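Local coordinates for fucolectin-related protein (Streptococcus pneumoniae, PDB 2WMF), which is a family 98 glycoside hydrolase whose catalytic module probably hydrolyses blood-group antigen carbohydrates of the host, at residues A74-P80 against I113-V118; N151-Y155 against W185-I190; P271-M277 against P464-A468; F352-Y357 against Y371-V376. All coordinates share one frame; numbering follows the deposited sequence.

Interaction 1: A74-P80 against I113-V118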
# COMPACT_ATOMS: atom_id res chain seq x y z
N ALA A 74 -3.86 14.28 -3.13
CA ALA A 74 -4.92 13.56 -2.38
C ALA A 74 -6.31 13.69 -3.00
O ALA A 74 -6.60 14.65 -3.70
CB ALA A 74 -4.95 14.01 -0.91
N ALA A 75 -7.19 12.76 -2.65
CA ALA A 75 -8.57 12.80 -3.00
C ALA A 75 -9.36 11.95 -2.01
O ALA A 75 -8.79 11.11 -1.30
CB ALA A 75 -8.81 12.30 -4.41
N ILE A 76 -10.65 12.17 -2.01
CA ILE A 76 -11.59 11.47 -1.15
C ILE A 76 -12.39 10.44 -1.96
O ILE A 76 -12.99 10.74 -3.01
CB ILE A 76 -12.56 12.44 -0.44
CG1 ILE A 76 -11.77 13.49 0.37
CG2 ILE A 76 -13.54 11.66 0.44
CD1 ILE A 76 -10.83 12.91 1.44
N GLU A 77 -12.40 9.21 -1.46
CA GLU A 77 -13.20 8.12 -2.06
C GLU A 77 -14.59 8.16 -1.40
O GLU A 77 -14.70 8.35 -0.19
CB GLU A 77 -12.55 6.75 -1.80
CG GLU A 77 -13.56 5.58 -1.98
CD GLU A 77 -13.08 4.24 -1.50
OE1 GLU A 77 -11.92 3.89 -1.73
OE2 GLU A 77 -13.89 3.46 -0.91
N LEU A 78 -15.62 8.06 -2.23
CA LEU A 78 -16.99 8.04 -1.79
C LEU A 78 -17.58 6.68 -2.09
O LEU A 78 -17.81 6.36 -3.23
CB LEU A 78 -17.82 9.14 -2.47
CG LEU A 78 -17.44 10.58 -2.06
CD1 LEU A 78 -18.12 11.57 -3.07
CD2 LEU A 78 -17.87 10.93 -0.63
N HIS A 79 -17.80 5.89 -1.04
CA HIS A 79 -18.32 4.53 -1.14
C HIS A 79 -19.77 4.53 -0.62
O HIS A 79 -20.00 4.89 0.53
CB HIS A 79 -17.47 3.55 -0.29
CG HIS A 79 -17.71 2.10 -0.63
ND1 HIS A 79 -18.96 1.58 -0.90
CD2 HIS A 79 -16.84 1.07 -0.74
CE1 HIS A 79 -18.83 0.29 -1.18
NE2 HIS A 79 -17.55 -0.04 -1.11
N PRO A 80 -20.73 4.15 -1.46
CA PRO A 80 -22.12 4.28 -1.04
C PRO A 80 -22.48 3.37 0.13
O PRO A 80 -23.40 3.69 0.89
CB PRO A 80 -22.92 3.93 -2.31
CG PRO A 80 -21.98 3.06 -3.13
CD PRO A 80 -20.60 3.60 -2.83
N ILE A 113 -13.55 19.87 -3.31
CA ILE A 113 -12.85 18.66 -2.81
C ILE A 113 -12.81 17.61 -3.93
O ILE A 113 -13.87 17.20 -4.39
CB ILE A 113 -13.59 18.04 -1.63
CG1 ILE A 113 -13.61 19.03 -0.45
CG2 ILE A 113 -12.95 16.65 -1.22
CD1 ILE A 113 -14.55 18.60 0.66
N PRO A 114 -11.61 17.14 -4.33
CA PRO A 114 -11.53 16.10 -5.39
C PRO A 114 -12.06 14.75 -4.88
O PRO A 114 -11.67 14.32 -3.79
CB PRO A 114 -10.04 16.03 -5.72
CG PRO A 114 -9.33 16.50 -4.51
CD PRO A 114 -10.26 17.54 -3.86
N VAL A 115 -12.95 14.13 -5.64
CA VAL A 115 -13.54 12.87 -5.26
C VAL A 115 -13.52 11.81 -6.36
O VAL A 115 -13.48 12.11 -7.56
CB VAL A 115 -14.99 13.06 -4.74
CG1 VAL A 115 -15.03 13.97 -3.49
CG2 VAL A 115 -15.93 13.58 -5.87
N PHE A 116 -13.53 10.54 -5.90
CA PHE A 116 -13.76 9.37 -6.73
C PHE A 116 -14.95 8.59 -6.16
O PHE A 116 -15.05 8.47 -4.96
CB PHE A 116 -12.53 8.42 -6.66
CG PHE A 116 -11.32 8.93 -7.41
CD1 PHE A 116 -10.98 8.39 -8.63
CD2 PHE A 116 -10.50 9.90 -6.85
CE1 PHE A 116 -9.84 8.84 -9.32
CE2 PHE A 116 -9.35 10.37 -7.54
CZ PHE A 116 -9.05 9.84 -8.78
N LEU A 117 -15.83 8.08 -7.03
CA LEU A 117 -17.01 7.32 -6.64
C LEU A 117 -16.75 5.84 -6.81
O LEU A 117 -16.25 5.42 -7.84
CB LEU A 117 -18.23 7.67 -7.50
CG LEU A 117 -18.66 9.12 -7.65
CD1 LEU A 117 -19.91 9.17 -8.56
CD2 LEU A 117 -18.88 9.71 -6.27
N VAL A 118 -17.10 5.04 -5.80
CA VAL A 118 -17.10 3.58 -5.93
C VAL A 118 -18.41 3.20 -6.62
O VAL A 118 -19.48 3.37 -6.03
CB VAL A 118 -17.01 2.85 -4.59
CG1 VAL A 118 -17.03 1.34 -4.82
CG2 VAL A 118 -15.75 3.30 -3.77
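V118 and L78 meet near the closely packed C-terminal end of two parallel strands, 74-79 and 115-118, whose short axes run 4.7 Å apart. Four backbone hydrogen bonds join them. They run from I76 N to P114 O, from F116 N to I76 O, from L78 N to F116 O (2.8 Å) and from V118 N to L78 O (3.0 Å).

The isopropyl group of V118 is wedged among E77, H79 and P80 of the segment 74-80. Its CG1, held anti to the backbone N (chi1 180°), sits over the centre of the H79 imidazole, 4.0 Å from the ring centroid, in a CH-pi contact. Its CG2 faces the carboxylate of E77 at 3.4 Å from OE2, and CB lies beside P80 CD. The imidazole is further fixed by H79 ND1, bonded to A81 N, and E77 OE1 is taken up by N291. On the face of I76, V115, L78 and L117, L78 CD1 touches both V115 CB and L117 CD2, 3.8 Å from each, and M104 and A108 of helix 95-111 cover that layer. On the other face, the F116 ring turns its edge to A75, with CE2 3.7 Å from CB.

The side nearer solvent is at P114, the one partly exposed residue, where CG lies 3.4 Å from A74 O and W63 touches the ring. Strand 74-79, helix 95-111 and strand 115-121 form one beta-alpha-beta unit of the eight-stranded parallel barrel. Main-chain polarity is thus spent between the strands, leaving apolar groups to face the helices and the carboxylate of E77 to be held inside the barrel.

Interaction 2: N151-Y155 against W185-I190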
# COMPACT_ATOMS: atom_id res chain seq x y z
N ASN A 151 -13.74 -8.35 -5.96
CA ASN A 151 -14.55 -9.32 -6.69
C ASN A 151 -13.99 -10.74 -6.68
O ASN A 151 -14.56 -11.61 -7.30
CB ASN A 151 -14.70 -8.88 -8.16
CG ASN A 151 -15.31 -7.51 -8.30
OD1 ASN A 151 -16.53 -7.38 -8.32
ND2 ASN A 151 -14.46 -6.48 -8.41
N TYR A 152 -12.86 -10.94 -6.00
CA TYR A 152 -12.16 -12.25 -6.07
C TYR A 152 -13.03 -13.42 -5.55
O TYR A 152 -12.81 -14.57 -5.94
CB TYR A 152 -10.76 -12.18 -5.36
CG TYR A 152 -10.84 -11.46 -4.03
CD1 TYR A 152 -11.38 -12.06 -2.88
CD2 TYR A 152 -10.41 -10.14 -3.91
CE1 TYR A 152 -11.49 -11.34 -1.68
CE2 TYR A 152 -10.52 -9.46 -2.76
CZ TYR A 152 -11.05 -10.05 -1.62
OH TYR A 152 -11.17 -9.27 -0.47
N TRP A 153 -13.99 -13.13 -4.68
CA TRP A 153 -14.85 -14.17 -4.13
C TRP A 153 -16.17 -14.36 -4.85
O TRP A 153 -17.00 -15.22 -4.46
CB TRP A 153 -15.09 -13.93 -2.63
CG TRP A 153 -15.76 -12.61 -2.31
CD1 TRP A 153 -15.14 -11.42 -2.16
CD2 TRP A 153 -17.17 -12.37 -2.10
NE1 TRP A 153 -16.07 -10.43 -1.91
CE2 TRP A 153 -17.32 -11.00 -1.83
CE3 TRP A 153 -18.31 -13.18 -2.09
CZ2 TRP A 153 -18.55 -10.42 -1.55
CZ3 TRP A 153 -19.56 -12.59 -1.79
CH2 TRP A 153 -19.67 -11.22 -1.56
N ILE A 154 -16.37 -13.58 -5.91
CA ILE A 154 -17.70 -13.46 -6.54
C ILE A 154 -17.58 -13.03 -8.01
O ILE A 154 -18.26 -12.13 -8.50
CB ILE A 154 -18.63 -12.57 -5.66
CG1 ILE A 154 -20.08 -12.58 -6.11
CG2 ILE A 154 -18.10 -11.13 -5.52
CD1 ILE A 154 -21.05 -12.35 -4.95
N TYR A 155 -16.64 -13.67 -8.69
CA TYR A 155 -16.32 -13.30 -10.07
C TYR A 155 -17.49 -13.65 -11.01
O TYR A 155 -18.15 -14.70 -10.87
CB TYR A 155 -15.06 -14.01 -10.53
CG TYR A 155 -14.71 -13.69 -11.97
CD1 TYR A 155 -14.22 -12.43 -12.31
CD2 TYR A 155 -14.93 -14.62 -13.02
CE1 TYR A 155 -13.93 -12.10 -13.63
CE2 TYR A 155 -14.61 -14.28 -14.36
CZ TYR A 155 -14.10 -13.01 -14.63
OH TYR A 155 -13.79 -12.55 -15.94
N TRP A 185 -4.97 -16.02 -10.04
CA TRP A 185 -5.95 -16.53 -11.04
C TRP A 185 -6.90 -15.39 -11.46
O TRP A 185 -7.30 -15.31 -12.63
CB TRP A 185 -6.73 -17.73 -10.46
CG TRP A 185 -7.69 -17.31 -9.41
CD1 TRP A 185 -7.43 -17.12 -8.06
CD2 TRP A 185 -9.05 -16.90 -9.62
NE1 TRP A 185 -8.56 -16.60 -7.44
CE2 TRP A 185 -9.56 -16.47 -8.37
CE3 TRP A 185 -9.90 -16.86 -10.74
CZ2 TRP A 185 -10.86 -16.03 -8.22
CZ3 TRP A 185 -11.20 -16.38 -10.58
CH2 TRP A 185 -11.64 -15.95 -9.35
N PHE A 186 -7.25 -14.52 -10.52
CA PHE A 186 -8.23 -13.47 -10.74
C PHE A 186 -7.69 -12.46 -11.76
O PHE A 186 -8.31 -12.16 -12.78
CB PHE A 186 -8.63 -12.78 -9.42
CG PHE A 186 -9.65 -11.70 -9.63
CD1 PHE A 186 -11.00 -11.98 -9.60
CD2 PHE A 186 -9.24 -10.41 -9.94
CE1 PHE A 186 -11.96 -11.02 -9.86
CE2 PHE A 186 -10.21 -9.40 -10.22
CZ PHE A 186 -11.58 -9.73 -10.20
N TRP A 187 -6.52 -11.91 -11.47
CA TRP A 187 -5.93 -10.94 -12.37
C TRP A 187 -5.58 -11.58 -13.72
O TRP A 187 -5.67 -10.91 -14.79
CB TRP A 187 -4.72 -10.24 -11.73
CG TRP A 187 -5.10 -9.17 -10.77
CD1 TRP A 187 -4.81 -9.12 -9.45
CD2 TRP A 187 -5.82 -7.96 -11.06
NE1 TRP A 187 -5.31 -7.97 -8.89
CE2 TRP A 187 -5.96 -7.25 -9.85
CE3 TRP A 187 -6.38 -7.41 -12.22
CZ2 TRP A 187 -6.61 -6.00 -9.77
CZ3 TRP A 187 -7.07 -6.21 -12.14
CH2 TRP A 187 -7.16 -5.50 -10.92
N GLU A 188 -5.17 -12.84 -13.71
CA GLU A 188 -4.93 -13.55 -14.98
C GLU A 188 -6.23 -13.55 -15.82
O GLU A 188 -6.25 -13.31 -17.04
CB GLU A 188 -4.43 -14.98 -14.72
CG GLU A 188 -3.02 -15.06 -14.28
CD GLU A 188 -2.61 -16.41 -13.72
OE1 GLU A 188 -3.42 -17.40 -13.77
OE2 GLU A 188 -1.44 -16.49 -13.27
N THR A 189 -7.34 -13.77 -15.14
CA THR A 189 -8.63 -13.89 -15.80
C THR A 189 -9.10 -12.56 -16.34
O THR A 189 -9.58 -12.47 -17.50
CB THR A 189 -9.68 -14.53 -14.81
OG1 THR A 189 -9.24 -15.85 -14.48
CG2 THR A 189 -11.02 -14.65 -15.47
N ILE A 190 -8.91 -11.50 -15.56
CA ILE A 190 -9.33 -10.16 -16.02
C ILE A 190 -8.65 -9.77 -17.33
O ILE A 190 -9.31 -9.32 -18.25
CB ILE A 190 -9.09 -9.06 -14.93
CG1 ILE A 190 -9.93 -9.40 -13.69
CG2 ILE A 190 -9.30 -7.64 -15.45
CD1 ILE A 190 -11.33 -9.70 -13.92
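Mostly apolar packing, centred on the rings of Y155 and F186 with the edge of W185 alongside, joins the loop after barrel strand 143-149 to helix 184-192, which follows the next strand, 176-180. The loop makes a type I turn from N151 to I154, closed by I154 N bonding to N151 O; the turn sets the backbone of Y152 against the helix, and Y155 follows directly after it.

F186, its CG anti to the backbone N (chi1 -180°), reaches the turn with its ring. Its CE1 lies 3.6 Å from Y155 CD1, CD1 approaches Y152 CA at 3.7 Å, and CZ reaches N151 CB at 3.8 Å. The planes of the Y155 and F186 rings are almost perpendicular, at 89°, but their approach is oblique. Farther along the phenol, Y155 CE1 meets I190 CD1 at 3.6 Å, the two side chains running antiparallel alongside one another, and Y155 OH lies 3.5 Å from T189 CG2. That methyl is presented because the T189 hydroxyl is turned back to W185 O at 2.7 Å, where T189 N also bonds from the opposite face of the carbonyl plane. W185 comes edge-on, with CZ2 3.3 Å from Y152 O in the plane of the indole, while its NE1 is engaged by E183.

N151 is anchored independently, OD1 by G123 N and ND2 by N148. With every hydrogen bond made within a segment or to residues elsewhere, the junction itself depends on dispersion between rings and methyl groups and on the weakly polar edge of W185.

Interaction 3: P271-M277 against P464-A468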
# COMPACT_ATOMS: atom_id res chain seq x y z
N PRO A 271 -0.18 -3.23 13.31
CA PRO A 271 0.70 -2.13 13.73
C PRO A 271 0.75 -0.98 12.71
O PRO A 271 0.81 -1.20 11.49
CB PRO A 271 2.05 -2.82 13.89
CG PRO A 271 1.69 -4.19 14.27
CD PRO A 271 0.48 -4.54 13.45
N GLU A 272 0.69 0.23 13.24
CA GLU A 272 0.70 1.46 12.39
C GLU A 272 1.86 1.49 11.41
O GLU A 272 1.69 1.75 10.22
CB GLU A 272 0.70 2.72 13.28
CG GLU A 272 -0.62 2.93 14.06
CD GLU A 272 -0.74 2.28 15.41
OE1 GLU A 272 -0.01 1.28 15.71
OE2 GLU A 272 -1.60 2.80 16.19
N SER A 273 3.05 1.23 11.91
CA SER A 273 4.24 1.25 11.03
C SER A 273 4.20 0.12 10.01
O SER A 273 4.79 0.21 8.92
CB SER A 273 5.51 1.13 11.85
OG SER A 273 5.42 -0.02 12.66
N MET A 274 3.48 -0.96 10.32
CA MET A 274 3.37 -2.04 9.35
C MET A 274 2.49 -1.65 8.14
O MET A 274 2.71 -2.14 7.02
CB MET A 274 2.86 -3.34 9.98
CG MET A 274 2.71 -4.52 9.01
SD MET A 274 2.21 -6.02 9.93
CE MET A 274 1.64 -7.01 8.55
N ILE A 275 1.50 -0.80 8.37
CA ILE A 275 0.72 -0.20 7.27
C ILE A 275 1.70 0.52 6.27
O ILE A 275 1.66 0.33 5.04
CB ILE A 275 -0.32 0.78 7.76
CG1 ILE A 275 -1.37 0.10 8.64
CG2 ILE A 275 -1.07 1.43 6.58
CD1 ILE A 275 -2.17 1.09 9.47
N ALA A 276 2.60 1.31 6.86
CA ALA A 276 3.67 1.97 6.09
C ALA A 276 4.61 1.00 5.36
O ALA A 276 5.04 1.27 4.21
CB ALA A 276 4.44 2.95 6.95
N MET A 277 4.93 -0.12 6.01
CA MET A 277 5.75 -1.14 5.34
C MET A 277 5.05 -1.74 4.09
O MET A 277 5.68 -1.96 3.04
CB MET A 277 6.15 -2.21 6.33
CG MET A 277 7.10 -1.65 7.42
SD MET A 277 7.11 -2.52 9.03
CE MET A 277 7.25 -4.13 8.47
N PRO A 464 10.50 -5.66 15.80
CA PRO A 464 9.36 -5.73 14.91
C PRO A 464 8.65 -4.40 14.67
O PRO A 464 8.59 -3.55 15.55
CB PRO A 464 8.44 -6.75 15.59
CG PRO A 464 9.40 -7.68 16.35
CD PRO A 464 10.48 -6.73 16.84
N HIS A 465 8.10 -4.25 13.47
CA HIS A 465 7.31 -3.06 13.10
C HIS A 465 8.20 -1.80 13.13
O HIS A 465 7.82 -0.72 13.62
CB HIS A 465 6.05 -2.94 13.94
CG HIS A 465 5.37 -4.26 14.10
ND1 HIS A 465 5.07 -4.80 15.34
CD2 HIS A 465 5.00 -5.17 13.18
CE1 HIS A 465 4.52 -5.99 15.15
NE2 HIS A 465 4.48 -6.25 13.85
N THR A 466 9.41 -1.99 12.60
CA THR A 466 10.38 -0.92 12.38
C THR A 466 10.79 -0.93 10.91
O THR A 466 11.17 -1.98 10.40
CB THR A 466 11.67 -1.06 13.26
OG1 THR A 466 11.29 -1.18 14.63
CG2 THR A 466 12.57 0.19 13.12
N TYR A 467 10.73 0.24 10.27
CA TYR A 467 11.29 0.43 8.96
C TYR A 467 12.33 1.56 8.99
O TYR A 467 12.37 2.41 9.91
CB TYR A 467 10.24 0.60 7.87
CG TYR A 467 9.52 1.95 7.81
CD1 TYR A 467 10.12 3.06 7.20
CD2 TYR A 467 8.27 2.15 8.38
CE1 TYR A 467 9.46 4.30 7.11
CE2 TYR A 467 7.59 3.38 8.28
CZ TYR A 467 8.19 4.47 7.65
OH TYR A 467 7.51 5.68 7.54
N ALA A 468 13.19 1.52 7.96
CA ALA A 468 14.25 2.52 7.79
C ALA A 468 14.47 2.78 6.33
O ALA A 468 14.29 1.87 5.48
CB ALA A 468 15.56 2.06 8.48
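H465, Y467 and M277 bury the most surface where helix 272-283 meets the segment 464-468. The imidazole of H465 lies under P271, whose CG stands over the ring centre, 3.4 Å from its centroid and only 6° off the normal, a close CH-pi contact. P464 CB leans on the opposite face nearer the rim, so the ring is held between two prolines. Its two nitrogens are also occupied, NE2 by A438 O and ND1 by R485, which fixes the rotation of the ring.

S273, in the first turn of the helix, bonds through OG to H465 O at 2.7 Å, reaching it from above the carbonyl plane. Y467 brings CE2 to 3.4 Å from A276 CB, and its CB lies 3.9 Å from M277 CG. The extended chi2 (155°) of M277 carries SD to 4.1 Å from H465 CA.

P271 occupies the N-cap position of the helix, and Y467 begins strand 467-472 in an antiparallel sheet. The arrangement is an interdomain junction, a helix of the (beta/alpha)8 barrel packed against the turn leading into, and the start of, an inner strand of a C-terminal beta-sheet domain.

Interaction 4: F352-Y357 against Y371-V376; sequences FYQGLY and YHILPV
L374 CD1 occupies the apolar centre, touching three side chains of the segment 352-357: Y357 CE2 at 3.9 Å, L356 CD1 at 4.1 Å and F352 CE2 at 4.2 Å. L356 divides its two methyls between neighbours. While CD1 meets L374, CD2 lies over a face of the Y371 ring in a CH-pi contact, 3.7 Å from CZ, with the two side chains crossing at about a right angle. Y371 in turn brings CD2 to the edge of the Y357 ring.

Polar groups take over at both ends of these rings. Y357, with CG placed between the backbone N and the carbonyl carbon (chi1 69°), carries its hydroxyl to the backbone of L374, whose N-H donates to OH at 3.0 Å and 157°. The carbonyl of H372 lies over one face of the same ring, with O 3.6 Å from CE2. Toward the exposed G355, a water in the plane of the Y371 ring bridges Y371 OH at 2.8 Å and G355 O at 2.7 Å, with a weak bond to L356 O. Y371 OH also bonds to N411, so the hydroxyl has two polar partners, the water and N411.

Neither segment is regular until V376 opens a short strand. L410 of helix 406-413 backs L356, Y371 and L374, S224 of the barrel helix 219-231 bonds to Y353 OH and L374 O, and P375 pairs through its backbone with F339 of strand 337-340.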
# COMPACT_ATOMS: atom_id res chain seq x y z
N PHE A 352 6.40 -20.64 -5.74
CA PHE A 352 7.41 -19.92 -6.48
C PHE A 352 8.26 -19.01 -5.59
O PHE A 352 9.45 -18.90 -5.81
CB PHE A 352 6.78 -19.10 -7.62
CG PHE A 352 7.80 -18.40 -8.49
CD1 PHE A 352 8.53 -19.11 -9.48
CD2 PHE A 352 8.06 -17.06 -8.33
CE1 PHE A 352 9.47 -18.46 -10.26
CE2 PHE A 352 9.00 -16.42 -9.10
CZ PHE A 352 9.70 -17.10 -10.08
N TYR A 353 7.63 -18.29 -4.66
CA TYR A 353 8.36 -17.26 -3.93
C TYR A 353 9.14 -17.80 -2.72
O TYR A 353 9.99 -17.10 -2.14
CB TYR A 353 7.40 -16.14 -3.52
CG TYR A 353 6.79 -15.46 -4.74
CD1 TYR A 353 7.48 -14.45 -5.40
CD2 TYR A 353 5.57 -15.86 -5.26
CE1 TYR A 353 6.94 -13.83 -6.52
CE2 TYR A 353 5.04 -15.26 -6.40
CZ TYR A 353 5.73 -14.27 -7.03
OH TYR A 353 5.18 -13.66 -8.13
N GLN A 354 8.90 -19.06 -2.38
CA GLN A 354 9.68 -19.73 -1.30
C GLN A 354 11.15 -19.80 -1.67
O GLN A 354 11.52 -20.03 -2.85
CB GLN A 354 9.14 -21.13 -1.11
CG GLN A 354 7.72 -21.18 -0.67
CD GLN A 354 7.55 -21.01 0.81
OE1 GLN A 354 8.53 -21.02 1.57
NE2 GLN A 354 6.30 -20.87 1.24
N GLY A 355 12.03 -19.57 -0.71
CA GLY A 355 13.45 -19.50 -1.01
C GLY A 355 13.97 -18.28 -1.69
O GLY A 355 15.18 -18.08 -1.75
N LEU A 356 13.06 -17.44 -2.21
CA LEU A 356 13.44 -16.21 -2.87
C LEU A 356 13.15 -15.06 -1.97
O LEU A 356 14.08 -14.47 -1.38
CB LEU A 356 12.72 -16.02 -4.24
CG LEU A 356 13.16 -16.94 -5.33
CD1 LEU A 356 12.17 -16.85 -6.52
CD2 LEU A 356 14.64 -16.65 -5.68
N TYR A 357 11.87 -14.73 -1.78
CA TYR A 357 11.59 -13.55 -1.02
C TYR A 357 10.30 -13.45 -0.26
O TYR A 357 10.05 -12.43 0.40
CB TYR A 357 11.80 -12.34 -1.87
CG TYR A 357 10.85 -12.06 -3.02
CD1 TYR A 357 9.61 -11.50 -2.82
CD2 TYR A 357 11.27 -12.24 -4.34
CE1 TYR A 357 8.76 -11.19 -3.92
CE2 TYR A 357 10.44 -11.91 -5.43
CZ TYR A 357 9.21 -11.36 -5.19
OH TYR A 357 8.43 -10.99 -6.26
N TYR A 371 15.77 -9.36 -5.02
CA TYR A 371 15.21 -9.55 -6.37
C TYR A 371 14.16 -8.46 -6.67
O TYR A 371 13.53 -8.51 -7.71
CB TYR A 371 14.56 -10.94 -6.49
CG TYR A 371 15.36 -12.05 -5.82
CD1 TYR A 371 16.39 -12.70 -6.50
CD2 TYR A 371 15.12 -12.40 -4.49
CE1 TYR A 371 17.17 -13.68 -5.87
CE2 TYR A 371 15.91 -13.39 -3.85
CZ TYR A 371 16.91 -14.02 -4.54
OH TYR A 371 17.62 -15.00 -3.88
N HIS A 372 13.97 -7.51 -5.75
CA HIS A 372 12.87 -6.56 -5.83
C HIS A 372 11.56 -7.36 -5.89
O HIS A 372 11.54 -8.50 -5.47
CB HIS A 372 13.04 -5.64 -7.05
CG HIS A 372 14.42 -5.10 -7.20
ND1 HIS A 372 14.89 -4.08 -6.41
CD2 HIS A 372 15.44 -5.45 -8.02
CE1 HIS A 372 16.16 -3.84 -6.71
NE2 HIS A 372 16.52 -4.65 -7.70
N ILE A 373 10.51 -6.76 -6.41
CA ILE A 373 9.34 -7.54 -6.89
C ILE A 373 9.73 -8.11 -8.28
O ILE A 373 10.07 -7.35 -9.21
CB ILE A 373 8.07 -6.67 -7.03
CG1 ILE A 373 7.52 -6.31 -5.64
CG2 ILE A 373 7.01 -7.39 -7.85
CD1 ILE A 373 6.53 -5.13 -5.65
N LEU A 374 9.73 -9.44 -8.41
CA LEU A 374 10.01 -10.08 -9.71
C LEU A 374 8.74 -9.92 -10.60
O LEU A 374 7.65 -10.35 -10.21
CB LEU A 374 10.34 -11.56 -9.51
CG LEU A 374 11.77 -11.91 -9.16
CD1 LEU A 374 11.89 -13.37 -8.71
CD2 LEU A 374 12.65 -11.67 -10.43
N PRO A 375 8.84 -9.21 -11.73
CA PRO A 375 7.64 -9.05 -12.57
C PRO A 375 7.12 -10.37 -13.15
O PRO A 375 7.92 -11.23 -13.61
CB PRO A 375 8.13 -8.12 -13.70
CG PRO A 375 9.34 -7.43 -13.14
CD PRO A 375 10.00 -8.50 -12.31
N VAL A 376 5.80 -10.52 -13.11
CA VAL A 376 5.10 -11.54 -13.86
C VAL A 376 4.42 -10.87 -15.02
O VAL A 376 3.67 -9.90 -14.82
CB VAL A 376 4.09 -12.35 -12.99
CG1 VAL A 376 3.14 -13.17 -13.89
CG2 VAL A 376 4.82 -13.25 -12.05
O HOH W 1 16.98 -16.05 -1.33

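Interactions 1 and 2 both belong to the barrel, their centres about 24 Å apart. Interaction 1 is core and strand-paired, whereas interaction 2 is partly exposed and apolar, joining a loop to a helix beyond the strands. Interaction 3 is fully buried and ties the barrel to the C-terminal domain, relying on a proline-histidine CH-pi contact and a single side-chain hydrogen bond. Interaction 4 is also largely buried but lies in coil, with one water at its rim; along the chain it is nested inside the loop that interaction 3 closes. Interactions 2 and 4 come within about 6 Å at their nearest atoms without touching, although they are far apart in sequence. No secondary-structure element is common to two contacts.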